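Long-range contacts in aryl acylamidase (bacterium CSBL00001, PDB 4YJ6), which probably hydrolyses the amide bond of N-acylated aryl amines, as an aryl acylamidase of the amidase signature family: residues V231-H242 against V254-L262; S12-V20 against G74-L82. All blocks are in the same frame, centred on the assembly; numbering follows the deposited sequence.

Contact 1: residues V231-H242 against V254-L262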
loop_
_atom_site.group_PDB
_atom_site.type_symbol
_atom_site.label_atom_id
_atom_site.label_comp_id
_atom_site.label_asym_id
_atom_site.label_seq_id
_atom_site.Cartn_x
_atom_site.Cartn_y
_atom_site.Cartn_z
ATOM N N VAL A 231 2.085 1.395 -14.490
ATOM C CA VAL A 231 3.183 2.136 -13.903
ATOM C C VAL A 231 3.032 3.616 -14.224
ATOM O O VAL A 231 3.300 4.454 -13.364
ATOM C CB VAL A 231 4.550 1.579 -14.369
ATOM C CG1 VAL A 231 5.699 2.423 -13.788
ATOM C CG2 VAL A 231 4.651 0.091 -13.930
ATOM N N ARG A 232 2.549 3.946 -15.430
ATOM C CA ARG A 232 2.331 5.342 -15.804
ATOM C C ARG A 232 1.351 6.011 -14.813
ATOM O O ARG A 232 1.562 7.146 -14.401
ATOM C CB ARG A 232 1.747 5.451 -17.237
ATOM C CG ARG A 232 1.345 6.906 -17.635
ATOM C CD ARG A 232 0.879 6.982 -19.107
ATOM N NE ARG A 232 2.029 6.638 -19.955
ATOM C CZ ARG A 232 2.082 5.649 -20.869
ATOM N NH1 ARG A 232 1.013 4.878 -21.155
ATOM N NH2 ARG A 232 3.229 5.440 -21.532
ATOM N N ASP A 233 0.283 5.329 -14.429
ATOM C CA ASP A 233 -0.671 5.970 -13.518
ATOM C C ASP A 233 -0.005 6.206 -12.169
ATOM O O ASP A 233 -0.337 7.164 -11.458
ATOM C CB ASP A 233 -1.923 5.132 -13.291
ATOM C CG ASP A 233 -2.950 5.285 -14.428
ATOM O OD1 ASP A 233 -2.735 6.113 -15.340
ATOM O OD2 ASP A 233 -3.960 4.577 -14.362
ATOM N N ALA A 234 0.871 5.307 -11.768
ATOM C CA ALA A 234 1.549 5.497 -10.482
ATOM C C ALA A 234 2.490 6.685 -10.572
ATOM O O ALA A 234 2.616 7.473 -9.642
ATOM C CB ALA A 234 2.336 4.208 -10.104
ATOM N N ALA A 235 3.161 6.837 -11.713
ATOM C CA ALA A 235 4.038 7.993 -11.882
ATOM C C ALA A 235 3.236 9.284 -11.869
ATOM O O ALA A 235 3.681 10.284 -11.296
ATOM C CB ALA A 235 4.822 7.883 -13.172
ATOM N N LEU A 236 2.061 9.284 -12.503
ATOM C CA LEU A 236 1.219 10.487 -12.477
ATOM C C LEU A 236 0.800 10.811 -11.007
ATOM O O LEU A 236 0.867 11.980 -10.567
ATOM C CB LEU A 236 -0.017 10.314 -13.368
ATOM C CG LEU A 236 0.306 10.263 -14.870
ATOM C CD1 LEU A 236 -0.968 9.928 -15.632
ATOM C CD2 LEU A 236 0.960 11.563 -15.461
ATOM N N ALA A 237 0.347 9.793 -10.271
ATOM C CA ALA A 237 -0.039 9.980 -8.880
ATOM C C ALA A 237 1.164 10.448 -8.035
ATOM O O ALA A 237 1.024 11.310 -7.162
ATOM C CB ALA A 237 -0.625 8.718 -8.288
HETATM N N MSE A 238 2.336 9.897 -8.297
HETATM C CA MSE A 238 3.511 10.308 -7.533
HETATM C C MSE A 238 3.901 11.738 -7.838
HETATM O O MSE A 238 4.397 12.429 -6.972
HETATM C CB MSE A 238 4.705 9.380 -7.841
HETATM C CG MSE A 238 4.552 8.022 -7.195
HETATM SE SE MSE A 238 4.351 8.178 -5.272
HETATM C CE MSE A 238 5.981 9.160 -4.782
ATOM N N ASN A 239 3.697 12.198 -9.068
ATOM C CA ASN A 239 3.956 13.607 -9.355
ATOM C C ASN A 239 3.099 14.534 -8.502
ATOM O O ASN A 239 3.540 15.618 -8.155
ATOM C CB ASN A 239 3.741 13.909 -10.842
ATOM C CG ASN A 239 4.987 13.637 -11.662
ATOM O OD1 ASN A 239 6.052 13.351 -11.113
ATOM N ND2 ASN A 239 4.875 13.796 -12.965
ATOM N N VAL A 240 1.895 14.087 -8.164
ATOM C CA VAL A 240 1.039 14.841 -7.269
ATOM C C VAL A 240 1.434 14.659 -5.802
ATOM O O VAL A 240 1.466 15.622 -5.056
ATOM C CB VAL A 240 -0.445 14.428 -7.485
ATOM C CG1 VAL A 240 -1.417 15.014 -6.354
ATOM C CG2 VAL A 240 -0.908 14.916 -8.866
ATOM N N LEU A 241 1.727 13.427 -5.405
ATOM C CA LEU A 241 1.877 13.101 -3.978
ATOM C C LEU A 241 3.198 13.569 -3.424
ATOM O O LEU A 241 3.261 13.991 -2.262
ATOM C CB LEU A 241 1.781 11.571 -3.766
ATOM C CG LEU A 241 0.341 11.018 -3.938
ATOM C CD1 LEU A 241 0.382 9.490 -3.968
ATOM C CD2 LEU A 241 -0.589 11.518 -2.803
ATOM N N HIS A 242 4.278 13.468 -4.194
ATOM C CA HIS A 242 5.598 13.774 -3.617
ATOM C C HIS A 242 5.765 15.282 -3.412
ATOM O O HIS A 242 5.052 16.105 -4.021
ATOM C CB HIS A 242 6.749 13.201 -4.466
ATOM C CG HIS A 242 7.221 14.125 -5.545
ATOM N ND1 HIS A 242 6.504 14.331 -6.704
ATOM C CD2 HIS A 242 8.351 14.866 -5.657
ATOM C CE1 HIS A 242 7.160 15.186 -7.478
ATOM N NE2 HIS A 242 8.283 15.518 -6.866
ATOM N N VAL A 254 13.026 18.290 -2.692
ATOM C CA VAL A 254 13.377 18.063 -4.091
ATOM C C VAL A 254 12.122 17.816 -4.903
ATOM O O VAL A 254 11.129 17.318 -4.377
ATOM C CB VAL A 254 14.533 16.982 -4.339
ATOM C CG1 VAL A 254 15.279 16.552 -3.064
ATOM C CG2 VAL A 254 14.143 15.841 -5.276
ATOM N N LYS A 255 12.188 18.227 -6.171
ATOM C CA LYS A 255 11.078 18.084 -7.095
ATOM C C LYS A 255 11.522 17.158 -8.216
ATOM O O LYS A 255 12.606 17.348 -8.788
ATOM C CB LYS A 255 10.677 19.430 -7.687
ATOM C CG LYS A 255 10.320 20.440 -6.619
ATOM C CD LYS A 255 9.887 21.762 -7.225
ATOM C CE LYS A 255 9.435 22.719 -6.131
ATOM N NZ LYS A 255 8.971 24.014 -6.719
ATOM N N LEU A 256 10.690 16.158 -8.498
ATOM C CA LEU A 256 11.000 15.168 -9.552
ATOM C C LEU A 256 9.857 15.103 -10.546
ATOM O O LEU A 256 8.726 15.470 -10.242
ATOM C CB LEU A 256 11.134 13.773 -8.936
ATOM C CG LEU A 256 12.244 13.588 -7.914
ATOM C CD1 LEU A 256 12.161 12.165 -7.327
ATOM C CD2 LEU A 256 13.609 13.832 -8.581
ATOM N N ASP A 257 10.145 14.600 -11.745
ATOM C CA ASP A 257 9.080 14.245 -12.657
ATOM C C ASP A 257 9.151 12.727 -12.831
ATOM O O ASP A 257 9.993 12.202 -13.544
ATOM C CB ASP A 257 9.229 14.976 -14.004
ATOM C CG ASP A 257 8.249 14.497 -15.045
ATOM O OD1 ASP A 257 7.331 13.737 -14.706
ATOM O OD2 ASP A 257 8.403 14.888 -16.239
ATOM N N PHE A 258 8.255 12.027 -12.154
ATOM C CA PHE A 258 8.269 10.571 -12.174
ATOM C C PHE A 258 8.007 10.028 -13.580
ATOM O O PHE A 258 8.425 8.915 -13.908
ATOM C CB PHE A 258 7.188 10.058 -11.202
ATOM C CG PHE A 258 7.639 10.063 -9.759
ATOM C CD1 PHE A 258 7.778 11.264 -9.053
ATOM C CD2 PHE A 258 7.941 8.860 -9.125
ATOM C CE1 PHE A 258 8.214 11.257 -7.703
ATOM C CE2 PHE A 258 8.345 8.827 -7.776
ATOM C CZ PHE A 258 8.498 10.045 -7.071
ATOM N N THR A 259 7.274 10.781 -14.403
ATOM C CA THR A 259 6.974 10.262 -15.749
ATOM C C THR A 259 8.216 10.236 -16.632
ATOM O O THR A 259 8.243 9.547 -17.654
ATOM C CB THR A 259 5.831 11.060 -16.466
ATOM O OG1 THR A 259 6.282 12.376 -16.782
ATOM C CG2 THR A 259 4.581 11.130 -15.593
ATOM N N SER A 260 9.242 10.989 -16.254
ATOM C CA SER A 260 10.448 11.072 -17.060
ATOM C C SER A 260 11.205 9.741 -17.087
ATOM O O SER A 260 12.015 9.501 -17.983
ATOM C CB SER A 260 11.378 12.196 -16.591
ATOM O OG SER A 260 12.013 11.872 -15.349
ATOM N N ALA A 261 10.939 8.888 -16.115
ATOM C CA ALA A 261 11.630 7.601 -15.995
ATOM C C ALA A 261 10.935 6.466 -16.753
ATOM O O ALA A 261 11.517 5.382 -16.931
ATOM C CB ALA A 261 11.722 7.227 -14.525
ATOM N N LEU A 262 9.706 6.689 -17.210
ATOM C CA LEU A 262 8.925 5.594 -17.810
ATOM C C LEU A 262 9.615 4.976 -19.025
ATOM O O LEU A 262 9.580 3.765 -19.191
ATOM C CB LEU A 262 7.523 6.047 -18.244
ATOM C CG LEU A 262 6.619 6.461 -17.071
ATOM C CD1 LEU A 262 5.393 7.228 -17.583
ATOM C CD2 LEU A 262 6.257 5.256 -16.180
#

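Contact 2: residues S12-V20 against G74-L82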
loop_
_atom_site.group_PDB
_atom_site.type_symbol
_atom_site.label_atom_id
_atom_site.label_comp_id
_atom_site.label_asym_id
_atom_site.label_seq_id
_atom_site.Cartn_x
_atom_site.Cartn_y
_atom_site.Cartn_z
ATOM N N SER A 12 -7.682 3.930 -17.414
ATOM C CA SER A 12 -6.549 4.409 -16.608
ATOM C C SER A 12 -6.760 5.840 -16.128
ATOM O O SER A 12 -7.618 6.563 -16.631
ATOM C CB SER A 12 -5.241 4.322 -17.389
ATOM O OG SER A 12 -5.206 5.287 -18.410
ATOM N N ALA A 13 -5.990 6.255 -15.125
ATOM C CA ALA A 13 -6.036 7.659 -14.711
ATOM C C ALA A 13 -5.611 8.555 -15.869
ATOM O O ALA A 13 -6.194 9.618 -16.074
ATOM C CB ALA A 13 -5.117 7.896 -13.482
ATOM N N ALA A 14 -4.582 8.140 -16.620
ATOM C CA ALA A 14 -4.151 8.930 -17.767
ATOM C C ALA A 14 -5.311 9.073 -18.756
ATOM O O ALA A 14 -5.551 10.156 -19.289
ATOM C CB ALA A 14 -2.944 8.270 -18.454
ATOM N N GLU A 15 -6.044 8.001 -18.985
ATOM C CA GLU A 15 -7.175 8.065 -19.927
ATOM C C GLU A 15 -8.282 8.966 -19.411
ATOM O O GLU A 15 -8.816 9.772 -20.158
ATOM C CB GLU A 15 -7.722 6.670 -20.204
ATOM C CG GLU A 15 -6.772 5.878 -21.101
ATOM C CD GLU A 15 -7.175 4.426 -21.284
ATOM O OE1 GLU A 15 -7.672 3.803 -20.322
ATOM O OE2 GLU A 15 -6.949 3.881 -22.405
ATOM N N ILE A 16 -8.648 8.823 -18.142
ATOM C CA ILE A 16 -9.690 9.693 -17.579
ATOM C C ILE A 16 -9.304 11.158 -17.613
ATOM O O ILE A 16 -10.127 12.035 -17.934
ATOM C CB ILE A 16 -10.036 9.276 -16.149
ATOM C CG1 ILE A 16 -10.783 7.929 -16.230
ATOM C CG2 ILE A 16 -10.960 10.324 -15.501
ATOM C CD1 ILE A 16 -10.861 7.223 -14.933
ATOM N N VAL A 17 -8.070 11.468 -17.241
ATOM C CA VAL A 17 -7.618 12.855 -17.288
ATOM C C VAL A 17 -7.876 13.428 -18.688
ATOM O O VAL A 17 -8.352 14.547 -18.853
ATOM C CB VAL A 17 -6.126 12.967 -16.961
ATOM C CG1 VAL A 17 -5.557 14.312 -17.409
ATOM C CG2 VAL A 17 -5.901 12.767 -15.455
ATOM N N GLU A 18 -7.534 12.652 -19.706
ATOM C CA GLU A 18 -7.688 13.154 -21.081
ATOM C C GLU A 18 -9.164 13.265 -21.479
ATOM O O GLU A 18 -9.561 14.227 -22.165
ATOM C CB GLU A 18 -6.901 12.251 -22.042
ATOM C CG GLU A 18 -7.156 12.522 -23.524
ATOM C CD GLU A 18 -6.687 13.882 -23.984
ATOM O OE1 GLU A 18 -5.852 14.516 -23.292
ATOM O OE2 GLU A 18 -7.163 14.318 -25.058
ATOM N N LEU A 19 -9.971 12.275 -21.089
ATOM C CA LEU A 19 -11.409 12.278 -21.380
ATOM C C LEU A 19 -12.057 13.514 -20.758
ATOM O O LEU A 19 -12.904 14.165 -21.363
ATOM C CB LEU A 19 -12.090 11.067 -20.765
ATOM C CG LEU A 19 -12.527 9.850 -21.601
ATOM C CD1 LEU A 19 -12.127 9.873 -23.090
ATOM C CD2 LEU A 19 -12.191 8.537 -20.918
ATOM N N VAL A 20 -11.640 13.850 -19.545
ATOM C CA VAL A 20 -12.257 14.987 -18.861
ATOM C C VAL A 20 -11.719 16.322 -19.423
ATOM O O VAL A 20 -12.496 17.241 -19.701
ATOM C CB VAL A 20 -12.040 14.855 -17.318
ATOM C CG1 VAL A 20 -12.397 16.159 -16.604
ATOM C CG2 VAL A 20 -12.871 13.669 -16.768
ATOM N N GLY A 74 -6.649 20.873 -12.054
ATOM C CA GLY A 74 -5.457 20.170 -11.618
ATOM C C GLY A 74 -5.006 19.048 -12.535
ATOM O O GLY A 74 -5.663 18.674 -13.516
HETATM N N MSE A 75 -3.849 18.485 -12.210
HETATM C CA MSE A 75 -3.236 17.536 -13.134
HETATM C C MSE A 75 -3.920 16.157 -13.126
HETATM O O MSE A 75 -3.656 15.317 -13.997
HETATM C CB MSE A 75 -1.734 17.423 -12.851
HETATM C CG MSE A 75 -1.329 16.519 -11.751
HETATM SE SE MSE A 75 0.679 16.640 -11.560
HETATM C CE MSE A 75 0.527 18.470 -10.777
ATOM N N LEU A 76 -4.760 15.894 -12.124
ATOM C CA LEU A 76 -5.547 14.658 -12.086
ATOM C C LEU A 76 -7.038 14.988 -12.188
ATOM O O LEU A 76 -7.889 14.272 -11.686
ATOM C CB LEU A 76 -5.278 13.876 -10.790
ATOM C CG LEU A 76 -3.877 13.261 -10.735
ATOM C CD1 LEU A 76 -3.713 12.554 -9.371
ATOM C CD2 LEU A 76 -3.680 12.272 -11.840
ATOM N N ALA A 77 -7.360 16.075 -12.869
ATOM C CA ALA A 77 -8.752 16.511 -12.892
ATOM C C ALA A 77 -9.728 15.422 -13.346
ATOM O O ALA A 77 -9.652 14.900 -14.474
ATOM C CB ALA A 77 -8.908 17.792 -13.781
ATOM N N GLY A 78 -10.642 15.080 -12.450
ATOM C CA GLY A 78 -11.700 14.134 -12.748
ATOM C C GLY A 78 -11.373 12.678 -12.428
ATOM O O GLY A 78 -12.226 11.826 -12.551
ATOM N N VAL A 79 -10.145 12.384 -12.019
ATOM C CA VAL A 79 -9.794 10.990 -11.738
ATOM C C VAL A 79 -10.451 10.584 -10.429
ATOM O O VAL A 79 -10.196 11.207 -9.406
ATOM C CB VAL A 79 -8.272 10.853 -11.596
ATOM C CG1 VAL A 79 -7.892 9.417 -11.107
ATOM C CG2 VAL A 79 -7.609 11.165 -12.915
ATOM N N PRO A 80 -11.271 9.516 -10.425
ATOM C CA PRO A 80 -11.928 9.106 -9.181
ATOM C C PRO A 80 -11.020 8.244 -8.325
ATOM O O PRO A 80 -10.295 7.422 -8.868
ATOM C CB PRO A 80 -13.116 8.284 -9.670
ATOM C CG PRO A 80 -12.626 7.648 -10.961
ATOM C CD PRO A 80 -11.681 8.688 -11.581
ATOM N N THR A 81 -11.078 8.400 -7.010
ATOM C CA THR A 81 -10.221 7.580 -6.167
ATOM C C THR A 81 -10.852 7.473 -4.781
ATOM O O THR A 81 -11.872 8.127 -4.501
ATOM C CB THR A 81 -8.774 8.173 -6.091
ATOM O OG1 THR A 81 -7.910 7.211 -5.455
ATOM C CG2 THR A 81 -8.743 9.477 -5.267
ATOM N N LEU A 82 -10.289 6.623 -3.927
ATOM C CA LEU A 82 -10.721 6.539 -2.527
ATOM C C LEU A 82 -9.486 6.498 -1.623
ATOM O O LEU A 82 -8.414 6.026 -2.071
ATOM C CB LEU A 82 -11.565 5.278 -2.280
ATOM C CG LEU A 82 -12.984 5.258 -2.852
ATOM C CD1 LEU A 82 -12.989 4.872 -4.330
ATOM C CD2 LEU A 82 -13.817 4.261 -2.056
HETATM O O HOH W 1 -8.595 16.296 -16.764
#

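Contact 1: residues V231-H242 against V254-L262
Phe-258 lays one face of its ring against Met-238, a selenomethionine, whose CB stands 3.5 Å from the ring centroid, a CH-pi contact over the centre of the ring. The bent Met-238 chain carries on over the same face, leaving CE beyond the CZ end, 3.5 Å from Phe-258 CZ, with selenium in an oblique Met-aromatic position. At the root of the ring, Ala-235 CB lies 3.8 Å from Phe-258 CB. Phe-258 CE1 sits over one face of the His-242 imidazole, displaced toward its rim, the planes at 58°. That imidazole works at both nitrogens. With CG between the backbone N and the carbonyl carbon (chi1 88°), ND1 turns back to donate to Met-238 O, which lies in the ring plane; NE2 accepts from Leu-256 N at 3.0 Å through a nearly straight bond, the donor tilted out of that plane. The histidine immediately following helix 231-241 thus ties the helix end to the extended chain beside it. Replacing the imidazole by the methyl of an alanine is likely to leave Leu-256 N without its acceptor, take one of two donors from Met-238 O, and uncover the CE1 side of Phe-258. Asn-239 adds a second polar clamp: its OD1 accepts from Phe-258 N at 2.8 Å, and its ND2 donates to Asp-257 OD1 from above the carboxylate plane. The same oxygen closes an Asx turn with Thr-259 N and also accepts from Thr-259 OG1. Beyond this turn Leu-262 sets CD2 between Val-231 CG1 (3.7 Å) and Ala-235 CB (4.2 Å), and CD1 against the Arg-232 chain, crossed at about a right angle.

Contact 2: residues S12-V20 against G74-L82
Val-79 and Val-17 press their CG2 methyls together at 3.5 Å, tighter than usual van der Waals contact, and this pair lies in the dense part of the interface. Alongside it, Ala-13 CB rests 4.0 Å from Val-79 CG1. Ile-16, with CG2 anti to the backbone N, sets that methyl 3.5 Å from Gly-78 O and brings CD1 end-on to Pro-80 CD at 3.7 Å. Residues 74-79 form two overlapping beta turns, type I from Gly-74 to Ala-77 and type II from Leu-76 to Val-79, leading into strand 80-84 at the edge of a small mixed sheet. Gly-78 lies in the second turn with positive phi (91°); a side chain there would strike Val-20 CG2 and the preceding carbonyl. Val-20 also closes in on that turn, its CG1 3.7 Å from Ala-77 O. The other side of the interface is looser and wetter. Val-17 CG2 and Leu-76 CD2 stay 4.3 Å apart, and a water bridges the backbones, donating to Val-17 O at 2.7 Å and to Ala-77 O at 2.9 Å. Selenomethionine Met-75, at the exposed margin, meets Val-17 through its backbone O.

In the fold
Helix 231-241 is the element that joins the two contacts. It forms one half of contact 1, and its other flank meets both segments of contact 2: Asp-233 carboxylate oxygens take probable hydrogen bonds from the backbone N atoms of Ala-13 and Ala-14 at the start of helix 13-21, and Val-240 packs on Met-75. Contact 1 is partly buried, with an aromatic centre lying against strand 198-201 and direct hydrogen bonds from helix side chains to the backbone and a carboxylate of the loop. Contact 2 is the more buried of the two, although it lies farther from the centre of the chain; small aliphatic groups meet there, and its polar link runs through a water.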